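3-isopropylmalate dehydratase small subunit (Campylobacter jejuni, PDB 3Q3W) catalyses, as the small subunit of isopropylmalate isomerase, the interconversion of 2-isopropylmalate and 3-isopropylmalate by way of 2-isopropylmaleate. Local coordinates at residues L45-R50 against D54-L59; N115-G118 against L122-E125; S149-R154 against C173-L178. All coordinates share one frame; numbering follows the deposited sequence. Where two conformers were deposited one is given.

Contact 1. Residues L45-R50 against D54-L59; sequences LFHDLR and DKESVL
His-47 and Glu-56 meet with their side chains crossing at about a right angle. The carboxylate of Glu-56 comes to the edge of the imidazole, near its plane, and its own plane is turned 46° from the ring. The nearest approach is made by carbon: His-47 CD2 lies 3.3 Å from Glu-56 OE2, and the same CD2 rests 3.6 Å from Glu-56 CG. OE2 has its hydrogen bond elsewhere, with ND1 of His-44. With CG anti to the backbone N (chi1 176°), the His-47 ring reaches across from the first turn of helix 47-50 towards the loop. Both ring nitrogens are engaged. His-47 ND1 donates to Asp-48 OD1 at 2.7 Å, close to the ring plane but on the anti side of the carboxylate, while His-47 NE2 bonds a water at 3.0 Å. That water donates to the carbonyl O of Asp-54, 2.7 Å away, and so links ring and loop. These two bonds probably fix the rotation of the imidazole, which also meets the rings of Phe-32 and Tyr-51. Farther on, the backbone of Arg-50 passes that of Leu-59, with Arg-50 O 3.6 Å from Leu-59 CA. The fully extended Arg-50 side chain runs back along its own segment, where NH1 donates almost straight to Leu-45 O at 3.0 Å; NH1 also bonds the carbonyl O of Gly-42. The whole is a surface helix-loop of the aconitase C-terminal domain, bridged by water, with a histidine-carboxylate hydrogen bond inside the helix orienting the ring.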
ATOM      1  N   LEU A  45       3.045   2.855  11.106  1.00 19.64           N
ATOM      2  CA  LEU A  45       3.291   2.129   9.918  1.00 18.61           C
ATOM      3  C   LEU A  45       4.783   2.076   9.661  1.00 19.57           C
ATOM      4  O   LEU A  45       5.457   3.099   9.708  1.00 18.30           O
ATOM      5  CB  LEU A  45       2.590   2.821   8.740  1.00 16.21           C
ATOM      6  CG  LEU A  45       2.837   2.201   7.385  1.00 19.61           C
ATOM      7  CD1 LEU A  45       2.136   0.848   7.255  1.00 17.51           C
ATOM      8  CD2 LEU A  45       2.350   3.201   6.315  1.00 17.34           C
ATOM      9  N   PHE A  46       5.244   0.899   9.269  1.00 21.04           N
ATOM     10  CA  PHE A  46       6.637   0.641   8.930  1.00 22.47           C
ATOM     11  C   PHE A  46       7.631   1.050  10.011  1.00 22.84           C
ATOM     12  O   PHE A  46       8.787   1.366   9.737  1.00 23.89           O
ATOM     13  CB  PHE A  46       6.987   1.249   7.546  1.00 21.72           C
ATOM     14  CG  PHE A  46       6.299   0.580   6.411  1.00 21.16           C
ATOM     15  CD1 PHE A  46       6.421  -0.777   6.222  1.00 24.05           C
ATOM     16  CD2 PHE A  46       5.562   1.312   5.492  1.00 24.77           C
ATOM     17  CE1 PHE A  46       5.771  -1.431   5.132  1.00 25.42           C
ATOM     18  CE2 PHE A  46       4.926   0.679   4.432  1.00 22.62           C
ATOM     19  CZ  PHE A  46       5.062  -0.701   4.244  1.00 21.93           C
ATOM     20  N   HIS A  47       7.196   0.945  11.251  1.00 23.67           N
ATOM     21  CA  HIS A  47       7.947   1.455  12.399  1.00 25.10           C
ATOM     22  C   HIS A  47       9.441   1.143  12.403  1.00 26.06           C
ATOM     23  O   HIS A  47      10.263   2.043  12.590  1.00 27.44           O
ATOM     24  CB  HIS A  47       7.317   0.889  13.671  1.00 24.91           C
ATOM     25  CG  HIS A  47       8.032   1.254  14.916  1.00 27.58           C
ATOM     26  ND1 HIS A  47       9.108   0.540  15.398  1.00 30.40           N
ATOM     27  CD2 HIS A  47       7.828   2.266  15.790  1.00 29.93           C
ATOM     28  CE1 HIS A  47       9.503   1.067  16.543  1.00 29.34           C
ATOM     29  NE2 HIS A  47       8.740   2.108  16.808  1.00 29.74           N
ATOM     30  N   ASP A  48       9.781  -0.129  12.208  1.00 28.10           N
ATOM     31  CA  ASP A  48      11.157  -0.593  12.360  1.00 29.61           C
ATOM     32  C   ASP A  48      12.030  -0.162  11.190  1.00 30.01           C
ATOM     33  O   ASP A  48      13.243   0.045  11.343  1.00 28.66           O
ATOM     34  CB  ASP A  48      11.191  -2.103  12.492  1.00 31.42           C
ATOM     35  CG  ASP A  48      10.360  -2.602  13.675  1.00 32.88           C
ATOM     36  OD1 ASP A  48      10.167  -1.854  14.667  1.00 30.68           O
ATOM     37  OD2 ASP A  48       9.886  -3.739  13.585  1.00 35.23           O
ATOM     38  N   LEU A  49      11.404   0.018  10.033  1.00 28.93           N
ATOM     39  CA  LEU A  49      12.095   0.645   8.879  1.00 28.66           C
ATOM     40  C   LEU A  49      12.127   2.202   8.936  1.00 27.17           C
ATOM     41  O   LEU A  49      13.001   2.862   8.311  1.00 26.00           O
ATOM     42  CB  LEU A  49      11.389   0.193   7.593  1.00 28.37           C
ATOM     43  CG  LEU A  49      11.279  -1.329   7.421  1.00 31.16           C
ATOM     44  CD1 LEU A  49      10.177  -1.693   6.399  1.00 34.06           C
ATOM     45  CD2 LEU A  49      12.609  -1.930   7.004  1.00 34.30           C
ATOM     46  N   ARG A  50      11.182   2.805   9.662  1.00 25.36           N
ATOM     47  CA  ARG A  50      10.878   4.243   9.526  1.00 23.22           C
ATOM     48  C   ARG A  50      11.543   5.121  10.544  1.00 22.67           C
ATOM     49  O   ARG A  50      11.889   6.230  10.242  1.00 20.64           O
ATOM     50  CB  ARG A  50       9.364   4.445   9.495  1.00 23.45           C
ATOM     51  CG  ARG A  50       8.759   5.852   9.610  1.00 22.90           C
ATOM     52  CD  ARG A  50       7.255   5.664   9.654  1.00 21.30           C
ATOM     53  NE  ARG A  50       6.523   6.912   9.724  1.00 21.99           N
ATOM     54  CZ  ARG A  50       5.200   7.011   9.836  1.00 21.89           C
ATOM     55  NH1 ARG A  50       4.449   5.904   9.897  1.00 20.85           N
ATOM     56  NH2 ARG A  50       4.624   8.211   9.866  1.00 17.02           N
ATOM     57  N   ASP A  54      13.312   4.812  19.585  1.00 38.23           N
ATOM     58  CA  ASP A  54      12.192   4.008  20.099  1.00 38.11           C
ATOM     59  C   ASP A  54      10.911   4.779  20.427  1.00 36.76           C
ATOM     60  O   ASP A  54       9.965   4.173  20.895  1.00 36.74           O
ATOM     61  CB  ASP A  54      12.628   3.280  21.370  1.00 41.64           C
ATOM     62  CG  ASP A  54      13.968   2.631  21.203  1.00 46.26           C
ATOM     63  OD1 ASP A  54      14.135   1.917  20.173  1.00 51.93           O
ATOM     64  OD2 ASP A  54      14.849   2.863  22.058  1.00 50.19           O
ATOM     65  N   LYS A  55      10.890   6.094  20.233  1.00 35.65           N
ATOM     66  CA  LYS A  55       9.712   6.926  20.498  0.60 35.39           C
ATOM     67  C   LYS A  55       9.181   7.575  19.214  1.00 33.71           C
ATOM     68  O   LYS A  55       8.551   8.637  19.246  1.00 33.89           O
ATOM     69  CB  LYS A  55      10.065   8.026  21.518  0.60 37.30           C
ATOM     70  CG  LYS A  55      10.818   7.538  22.784  0.60 40.54           C
ATOM     71  CD  LYS A  55       9.933   6.676  23.685  0.60 43.81           C
ATOM     72  CE  LYS A  55      10.709   6.061  24.848  0.60 46.72           C
ATOM     73  NZ  LYS A  55      11.743   6.989  25.417  0.60 48.84           N
ATOM     74  N   GLU A  56       9.423   6.948  18.068  1.00 30.85           N
ATOM     75  CA  GLU A  56       8.853   7.439  16.834  1.00 29.91           C
ATOM     76  C   GLU A  56       9.086   8.918  16.614  1.00 28.88           C
ATOM     77  O   GLU A  56       8.198   9.619  16.144  1.00 28.62           O
ATOM     78  CB  GLU A  56       7.341   7.118  16.800  1.00 29.51           C
ATOM     79  CG  GLU A  56       7.053   5.616  16.977  1.00 30.73           C
ATOM     80  CD  GLU A  56       5.603   5.283  16.860  1.00 30.31           C
ATOM     81  OE1 GLU A  56       4.775   5.911  17.560  1.00 33.70           O
ATOM     82  OE2 GLU A  56       5.290   4.353  16.096  1.00 29.96           O
ATOM     83  N   SER A  57      10.270   9.398  16.951  1.00 29.65           N
ATOM     84  CA  SER A  57      10.586  10.848  16.787  1.00 30.81           C
ATOM     85  C   SER A  57      11.791  11.187  15.871  1.00 29.70           C
ATOM     86  O   SER A  57      12.020  12.380  15.612  1.00 30.97           O
ATOM     87  CB  SER A  57      10.881  11.472  18.133  1.00 32.30           C
ATOM     88  OG  SER A  57      11.912  10.730  18.759  1.00 36.45           O
ATOM     89  N   VAL A  58      12.555  10.180  15.453  1.00 27.45           N
ATOM     90  CA  VAL A  58      13.782  10.375  14.633  1.00 26.72           C
ATOM     91  C   VAL A  58      13.650   9.513  13.393  1.00 25.75           C
ATOM     92  O   VAL A  58      13.612   8.265  13.478  1.00 24.86           O
ATOM     93  CB  VAL A  58      15.094  10.013  15.431  1.00 26.73           C
ATOM     94  CG1 VAL A  58      16.380  10.152  14.544  1.00 25.60           C
ATOM     95  CG2 VAL A  58      15.222  10.825  16.753  1.00 29.09           C
ATOM     96  N   LEU A  59      13.592  10.159  12.222  1.00 25.54           N
ATOM     97  CA  LEU A  59      13.313   9.446  11.018  1.00 24.35           C
ATOM     98  C   LEU A  59      14.559   8.761  10.437  1.00 25.29           C
ATOM     99  O   LEU A  59      15.667   9.354  10.353  1.00 26.07           O
ATOM    100  CB  LEU A  59      12.746  10.389   9.966  1.00 24.44           C
ATOM    101  CG  LEU A  59      11.443  11.143  10.248  1.00 24.59           C
ATOM    102  CD1 LEU A  59      10.996  11.984   8.974  1.00 24.22           C
ATOM    103  CD2 LEU A  59      10.347  10.179  10.684  1.00 24.37           C
TER
HETATM  104  O   HOH W   1       7.914   3.139  19.457  1.00 32.56           O

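Contact 2. Residues N115-G118 against L122-E125; sequences NALG and LTIE
Leu-117 lies across Thr-123, its branched end passing obliquely over the threonine hydroxyl. CB starts off neither at the strand nor away from it; rotation about the CA-CB bond (chi1 -72°) then sets CG anti to the carbonyl carbon and brings the isopropyl end towards 122-125. Leu-117 CG itself comes to 3.7 Å from Thr-123 OG1. Of the two methyls, Leu-117 CD1 stands 3.8 Å from Thr-123 OG1, whereas Leu-117 CD2 goes farthest in: it approaches the same oxygen to 3.5 Å and lies 3.9 Å from Thr-123 N. Leu-117 CD2 also packs 4.3 Å from Leu-122 CD1, although Leu-122 sets out from the backbone away from the helix. This is the return leg of a beta-alpha-beta unit, in which strand 102-105 leads through helix 110-118 into strand 122-125, and the C-terminal part of the helix settles against the start of the strand. Strand 122-125 runs parallel to 102-105 at one margin of the sheet. Thr-123 faces the helix with both branches. Its OG1 sits between the backbone N and the carbonyl carbon (chi1 60°), against the isopropyl end of Leu-117, and is buried without a hydrogen-bonding partner in the model; Thr-123 CG2 takes the neighbouring place, 3.8 Å from Ala-116 CB. Methyl and hydroxyl thus receive two consecutive residues of the helix. His-170 and Leu-174 of helix 168-176 also touch Leu-117.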
ATOM      1  N   ASN A 115      -7.906  -9.126   3.703  1.00 33.41           N
ATOM      2  CA  ASN A 115      -8.102  -8.087   4.707  1.00 32.29           C
ATOM      3  C   ASN A 115      -7.962  -6.710   4.141  1.00 30.22           C
ATOM      4  O   ASN A 115      -8.704  -5.797   4.545  1.00 31.22           O
ATOM      5  CB  ASN A 115      -7.124  -8.257   5.846  1.00 31.79           C
ATOM      6  CG  ASN A 115      -7.404  -9.506   6.656  1.00 35.27           C
ATOM      7  OD1 ASN A 115      -8.548 -10.011   6.666  1.00 37.47           O
ATOM      8  ND2 ASN A 115      -6.369 -10.034   7.313  1.00 37.12           N
ATOM      9  N   ALA A 116      -7.002  -6.527   3.243  1.00 27.59           N
ATOM     10  CA  ALA A 116      -6.783  -5.204   2.704  1.00 26.71           C
ATOM     11  C   ALA A 116      -7.984  -4.801   1.858  1.00 27.53           C
ATOM     12  O   ALA A 116      -8.480  -3.682   1.968  1.00 28.07           O
ATOM     13  CB  ALA A 116      -5.488  -5.138   1.892  1.00 24.37           C
ATOM     14  N   LEU A 117      -8.412  -5.703   0.990  1.00 29.54           N
ATOM     15  CA  LEU A 117      -9.552  -5.482   0.105  1.00 31.40           C
ATOM     16  C   LEU A 117     -10.801  -5.231   0.923  1.00 32.45           C
ATOM     17  O   LEU A 117     -11.586  -4.342   0.597  1.00 31.79           O
ATOM     18  CB  LEU A 117      -9.770  -6.683  -0.827  1.00 32.84           C
ATOM     19  CG  LEU A 117      -8.678  -6.771  -1.904  1.00 33.72           C
ATOM     20  CD1 LEU A 117      -8.807  -8.125  -2.666  1.00 36.11           C
ATOM     21  CD2 LEU A 117      -8.730  -5.538  -2.861  1.00 29.99           C
ATOM     22  N   GLY A 118     -10.935  -5.966   2.019  1.00 33.02           N
ATOM     23  CA  GLY A 118     -11.991  -5.690   3.000  1.00 35.01           C
ATOM     24  C   GLY A 118     -11.972  -4.285   3.602  1.00 34.59           C
ATOM     25  O   GLY A 118     -13.004  -3.774   4.036  1.00 35.14           O
ATOM     26  N   LEU A 122      -6.792  -1.096  -2.158  1.00 29.53           N
ATOM     27  CA  LEU A 122      -6.700  -1.819  -3.419  1.00 30.24           C
ATOM     28  C   LEU A 122      -5.352  -2.465  -3.695  1.00 30.93           C
ATOM     29  O   LEU A 122      -4.303  -1.795  -3.803  1.00 31.11           O
ATOM     30  CB  LEU A 122      -7.055  -0.924  -4.583  1.00 30.50           C
ATOM     31  CG  LEU A 122      -7.056  -1.542  -5.979  1.00 31.24           C
ATOM     32  CD1 LEU A 122      -7.913  -2.839  -6.070  1.00 31.58           C
ATOM     33  CD2 LEU A 122      -7.584  -0.499  -6.982  1.00 33.94           C
ATOM     34  N   THR A 123      -5.394  -3.769  -3.878  1.00 31.39           N
ATOM     35  CA  THR A 123      -4.200  -4.556  -4.083  1.00 32.81           C
ATOM     36  C   THR A 123      -4.088  -4.963  -5.567  1.00 34.72           C
ATOM     37  O   THR A 123      -4.896  -5.750  -6.081  1.00 32.68           O
ATOM     38  CB  THR A 123      -4.291  -5.781  -3.212  1.00 33.92           C
ATOM     39  OG1 THR A 123      -5.448  -6.498  -3.603  1.00 33.39           O
ATOM     40  CG2 THR A 123      -4.452  -5.378  -1.772  1.00 32.93           C
ATOM     41  N   ILE A 124      -3.091  -4.381  -6.227  1.00 34.84           N
ATOM     42  CA  ILE A 124      -2.877  -4.507  -7.659  1.00 37.51           C
ATOM     43  C   ILE A 124      -1.713  -5.421  -7.903  1.00 39.26           C
ATOM     44  O   ILE A 124      -0.559  -5.094  -7.563  1.00 37.81           O
ATOM     45  CB  ILE A 124      -2.567  -3.147  -8.270  1.00 37.52           C
ATOM     46  CG1 ILE A 124      -3.802  -2.262  -8.154  1.00 36.17           C
ATOM     47  CG2 ILE A 124      -2.094  -3.289  -9.725  1.00 40.20           C
ATOM     48  CD1 ILE A 124      -3.566  -0.771  -8.257  1.00 34.65           C
ATOM     49  N   GLU A 125      -2.010  -6.572  -8.500  1.00 41.02           N
ATOM     50  CA  GLU A 125      -0.973  -7.533  -8.832  1.00 43.65           C
ATOM     51  C   GLU A 125      -0.540  -7.247 -10.259  1.00 45.14           C
ATOM     52  O   GLU A 125      -1.386  -7.247 -11.169  1.00 45.72           O
ATOM     53  CB  GLU A 125      -1.473  -8.974  -8.675  1.00 45.33           C
ATOM     54  CG  GLU A 125      -1.559  -9.417  -7.218  1.00 45.85           C
ATOM     55  CD  GLU A 125      -2.195 -10.792  -7.003  1.00 51.66           C
ATOM     56  OE1 GLU A 125      -2.707 -11.404  -7.999  1.00 54.58           O
ATOM     57  OE2 GLU A 125      -2.141 -11.274  -5.831  1.00 51.17           O
TER

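Contact 3. Residues S149-R154 against C173-L178; sequences SLLEKR and CLLEGL
Leu-150 has CG anti to its own N (chi1 176°), which sends its branch straight out of the turn at helix 168-176, while Leu-175 has CG anti to the carbonyl carbon (chi1 -64°) and comes forward to meet it. The two cross obliquely, with Leu-150 CG 3.6 Å from Leu-175 CD2. Leu-150 CD2 goes on between two helix residues: it touches Leu-174 CB at 3.5 Å, where the side chains stand about perpendicular, and lies 3.7 Å from Leu-175 CD2. Leu-151 comes in beside it from the next position of the turn, its CD2 3.8 Å from Leu-175 CD2, so that this one methyl is shared by both leucines of the loop. The platform behind them is the connection between strands 145-149 and 154-157, an antiparallel hairpin with a G1 beta bulge in which Lys-153 and Arg-154 both face Ser-149. Within it Ser-149 OG accepts from Glu-152 N at 3.2 Å, an ST motif that ties down the turn. The helix stops just past the contact in a Schellman motif, with Leu-178 N bonded to Cys-173 O at 2.8 Å and Gly-177 in the C-prime place with positive phi. Arg-171, one turn before Leu-175, hydrogen-bonds the carbonyl O atoms of Leu-150 and Leu-151. Between the segments the contact is purely aliphatic: Leu-150, Leu-174 and Leu-175 are buried, Leu-151 closes the edge at the surface, and the polar bonds around them probably fix how helix and hairpin are set.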
ATOM      1  N   SER A 149      -7.301   3.449 -12.289  1.00 39.40           N
ATOM      2  CA  SER A 149      -8.734   3.354 -12.484  1.00 38.90           C
ATOM      3  C   SER A 149      -9.190   1.933 -12.145  1.00 38.39           C
ATOM      4  O   SER A 149      -8.783   0.966 -12.785  1.00 38.93           O
ATOM      5  CB  SER A 149      -9.096   3.680 -13.944  1.00 41.24           C
ATOM      6  OG  SER A 149     -10.491   3.524 -14.179  1.00 41.97           O
ATOM      7  N   LEU A 150     -10.064   1.792 -11.163  1.00 37.79           N
ATOM      8  CA  LEU A 150     -10.585   0.463 -10.824  1.00 37.86           C
ATOM      9  C   LEU A 150     -11.734   0.104 -11.757  1.00 40.23           C
ATOM     10  O   LEU A 150     -12.106  -1.067 -11.860  1.00 41.30           O
ATOM     11  CB  LEU A 150     -11.043   0.387  -9.378  1.00 36.11           C
ATOM     12  CG  LEU A 150     -11.692  -0.913  -8.900  1.00 34.67           C
ATOM     13  CD1 LEU A 150     -10.804  -2.095  -9.083  1.00 34.62           C
ATOM     14  CD2 LEU A 150     -12.045  -0.744  -7.487  1.00 35.03           C
ATOM     15  N   LEU A 151     -12.304   1.100 -12.438  1.00 41.45           N
ATOM     16  CA  LEU A 151     -13.277   0.850 -13.499  1.00 43.25           C
ATOM     17  C   LEU A 151     -12.643   0.154 -14.672  1.00 44.81           C
ATOM     18  O   LEU A 151     -13.173  -0.821 -15.157  1.00 45.34           O
ATOM     19  CB  LEU A 151     -13.888   2.135 -14.014  1.00 44.38           C
ATOM     20  CG  LEU A 151     -14.889   2.795 -13.088  1.00 44.59           C
ATOM     21  CD1 LEU A 151     -15.375   4.105 -13.721  1.00 46.74           C
ATOM     22  CD2 LEU A 151     -16.050   1.864 -12.820  1.00 45.94           C
ATOM     23  N   GLU A 152     -11.511   0.655 -15.128  1.00 44.58           N
ATOM     24  CA  GLU A 152     -10.871   0.083 -16.293  1.00 47.88           C
ATOM     25  C   GLU A 152      -9.909  -1.005 -15.934  1.00 47.59           C
ATOM     26  O   GLU A 152      -9.435  -1.707 -16.822  1.00 50.05           O
ATOM     27  CB  GLU A 152     -10.128   1.152 -17.075  1.00 48.61           C
ATOM     28  CG  GLU A 152     -11.031   2.085 -17.806  1.00 52.97           C
ATOM     29  CD  GLU A 152     -10.259   3.246 -18.362  1.00 59.06           C
ATOM     30  OE1 GLU A 152      -9.053   3.065 -18.662  1.00 61.58           O
ATOM     31  OE2 GLU A 152     -10.853   4.337 -18.488  1.00 62.57           O
ATOM     32  N   LYS A 153      -9.668  -1.170 -14.638  1.00 45.02           N
ATOM     33  CA  LYS A 153      -8.650  -2.057 -14.106  1.00 44.55           C
ATOM     34  C   LYS A 153      -7.315  -1.819 -14.809  1.00 45.09           C
ATOM     35  O   LYS A 153      -6.682  -2.743 -15.354  1.00 46.20           O
ATOM     36  CB  LYS A 153      -9.085  -3.519 -14.147  1.00 45.70           C
ATOM     37  CG  LYS A 153     -10.307  -3.830 -13.278  1.00 46.19           C
ATOM     38  CD  LYS A 153     -10.646  -5.355 -13.210  1.00 45.12           C
ATOM     39  CE  LYS A 153     -11.502  -5.826 -14.330  1.00 48.96           C
ATOM     40  NZ  LYS A 153     -12.022  -7.220 -14.077  1.00 46.69           N
ATOM     41  N   ARG A 154      -6.910  -0.556 -14.788  1.00 44.47           N
ATOM     42  CA  ARG A 154      -5.630  -0.106 -15.363  1.00 45.36           C
ATOM     43  C   ARG A 154      -4.825   0.837 -14.406  1.00 42.73           C
ATOM     44  O   ARG A 154      -5.401   1.472 -13.523  1.00 41.32           O
ATOM     45  CB  ARG A 154      -5.882   0.592 -16.693  1.00 47.50           C
ATOM     46  CG  ARG A 154      -6.469  -0.337 -17.777  1.00 51.83           C
ATOM     47  CD  ARG A 154      -6.610   0.334 -19.153  1.00 56.71           C
ATOM     48  NE  ARG A 154      -6.511  -0.626 -20.273  1.00 59.03           N
ATOM     49  CZ  ARG A 154      -7.398  -1.581 -20.557  1.00 63.69           C
ATOM     50  NH1 ARG A 154      -7.186  -2.377 -21.612  1.00 66.68           N
ATOM     51  NH2 ARG A 154      -8.509  -1.750 -19.823  1.00 61.91           N
ATOM     52  N   CYS A 173     -17.561  -3.970  -4.384  1.00 31.73           N
ATOM     53  CA  CYS A 173     -17.469  -3.402  -3.032  1.00 32.54           C
ATOM     54  C   CYS A 173     -16.614  -2.130  -3.021  1.00 31.64           C
ATOM     55  O   CYS A 173     -17.075  -1.124  -2.521  1.00 33.75           O
ATOM     56  CB  CYS A 173     -16.963  -4.429  -2.016  1.00 31.94           C
ATOM     57  SG  CYS A 173     -18.131  -5.808  -1.701  1.00 35.32           S
ATOM     58  N   LEU A 174     -15.413  -2.147  -3.612  1.00 31.00           N
ATOM     59  CA  LEU A 174     -14.550  -0.964  -3.631  0.60 30.11           C
ATOM     60  C   LEU A 174     -15.188   0.157  -4.453  1.00 31.00           C
ATOM     61  O   LEU A 174     -15.200   1.296  -4.031  1.00 30.88           O
ATOM     62  CB  LEU A 174     -13.170  -1.293  -4.210  0.60 30.11           C
ATOM     63  CG  LEU A 174     -12.274  -2.218  -3.373  0.60 30.28           C
ATOM     64  CD1 LEU A 174     -11.126  -2.782  -4.194  0.60 30.65           C
ATOM     65  CD2 LEU A 174     -11.739  -1.476  -2.215  0.60 29.70           C
ATOM     66  N   LEU A 175     -15.725  -0.173  -5.632  1.00 32.11           N
ATOM     67  CA  LEU A 175     -16.376   0.856  -6.450  1.00 34.16           C
ATOM     68  C   LEU A 175     -17.573   1.545  -5.761  1.00 35.33           C
ATOM     69  O   LEU A 175     -17.780   2.746  -5.895  1.00 35.67           O
ATOM     70  CB  LEU A 175     -16.830   0.284  -7.824  1.00 35.54           C
ATOM     71  CG  LEU A 175     -15.764  -0.220  -8.809  1.00 34.95           C
ATOM     72  CD1 LEU A 175     -16.472  -0.910  -9.981  1.00 34.59           C
ATOM     73  CD2 LEU A 175     -14.810   0.896  -9.336  1.00 33.54           C
ATOM     74  N   GLU A 176     -18.372   0.791  -5.024  1.00 36.51           N
ATOM     75  CA  GLU A 176     -19.524   1.371  -4.345  1.00 37.78           C
ATOM     76  C   GLU A 176     -19.269   1.660  -2.863  1.00 38.19           C
ATOM     77  O   GLU A 176     -20.148   2.159  -2.180  1.00 39.29           O
ATOM     78  CB  GLU A 176     -20.731   0.437  -4.511  1.00 39.80           C
ATOM     79  CG  GLU A 176     -21.128   0.188  -5.945  1.00 41.66           C
ATOM     80  CD  GLU A 176     -21.764   1.408  -6.571  1.00 47.55           C
ATOM     81  OE1 GLU A 176     -22.613   2.008  -5.887  1.00 51.22           O
ATOM     82  OE2 GLU A 176     -21.423   1.778  -7.728  1.00 52.08           O
ATOM     83  N   GLY A 177     -18.082   1.340  -2.368  1.00 38.09           N
ATOM     84  CA  GLY A 177     -17.753   1.520  -0.949  1.00 39.45           C
ATOM     85  C   GLY A 177     -18.708   0.726  -0.071  1.00 42.15           C
ATOM     86  O   GLY A 177     -19.304   1.273   0.863  1.00 42.51           O
ATOM     87  N   LEU A 178     -18.846  -0.561  -0.390  1.00 44.35           N
ATOM     88  CA  LEU A 178     -19.724  -1.471   0.337  1.00 47.22           C
ATOM     89  C   LEU A 178     -18.926  -2.333   1.305  1.00 48.67           C
ATOM     90  O   LEU A 178     -17.967  -3.008   0.917  1.00 47.73           O
ATOM     91  CB  LEU A 178     -20.473  -2.370  -0.632  1.00 48.32           C
ATOM     92  CG  LEU A 178     -21.354  -1.674  -1.669  1.00 49.46           C
ATOM     93  CD1 LEU A 178     -21.804  -2.681  -2.724  1.00 50.49           C
ATOM     94  CD2 LEU A 178     -22.535  -0.961  -1.030  1.00 48.76           C
TER

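Overall arrangement
Contacts 2 and 3 belong to one buried region, their centres about 11 Å apart on the same side of the chain's centre. Leu-174 of contact 3 joins them: in the conformer given it packs against Leu-122, so helix 168-176 lies against both the beta-alpha-beta unit and the hairpin. Both are apolar across their segments, though contact 2 buries a hydroxyl. Contact 1 differs in place and in chemistry. It lies at the surface on the opposite side of the chain's centre, about 33 Å from contact 3 between centres, and brings together an imidazole, a carboxylate and a bridging water. The three follow one another in series along the chain.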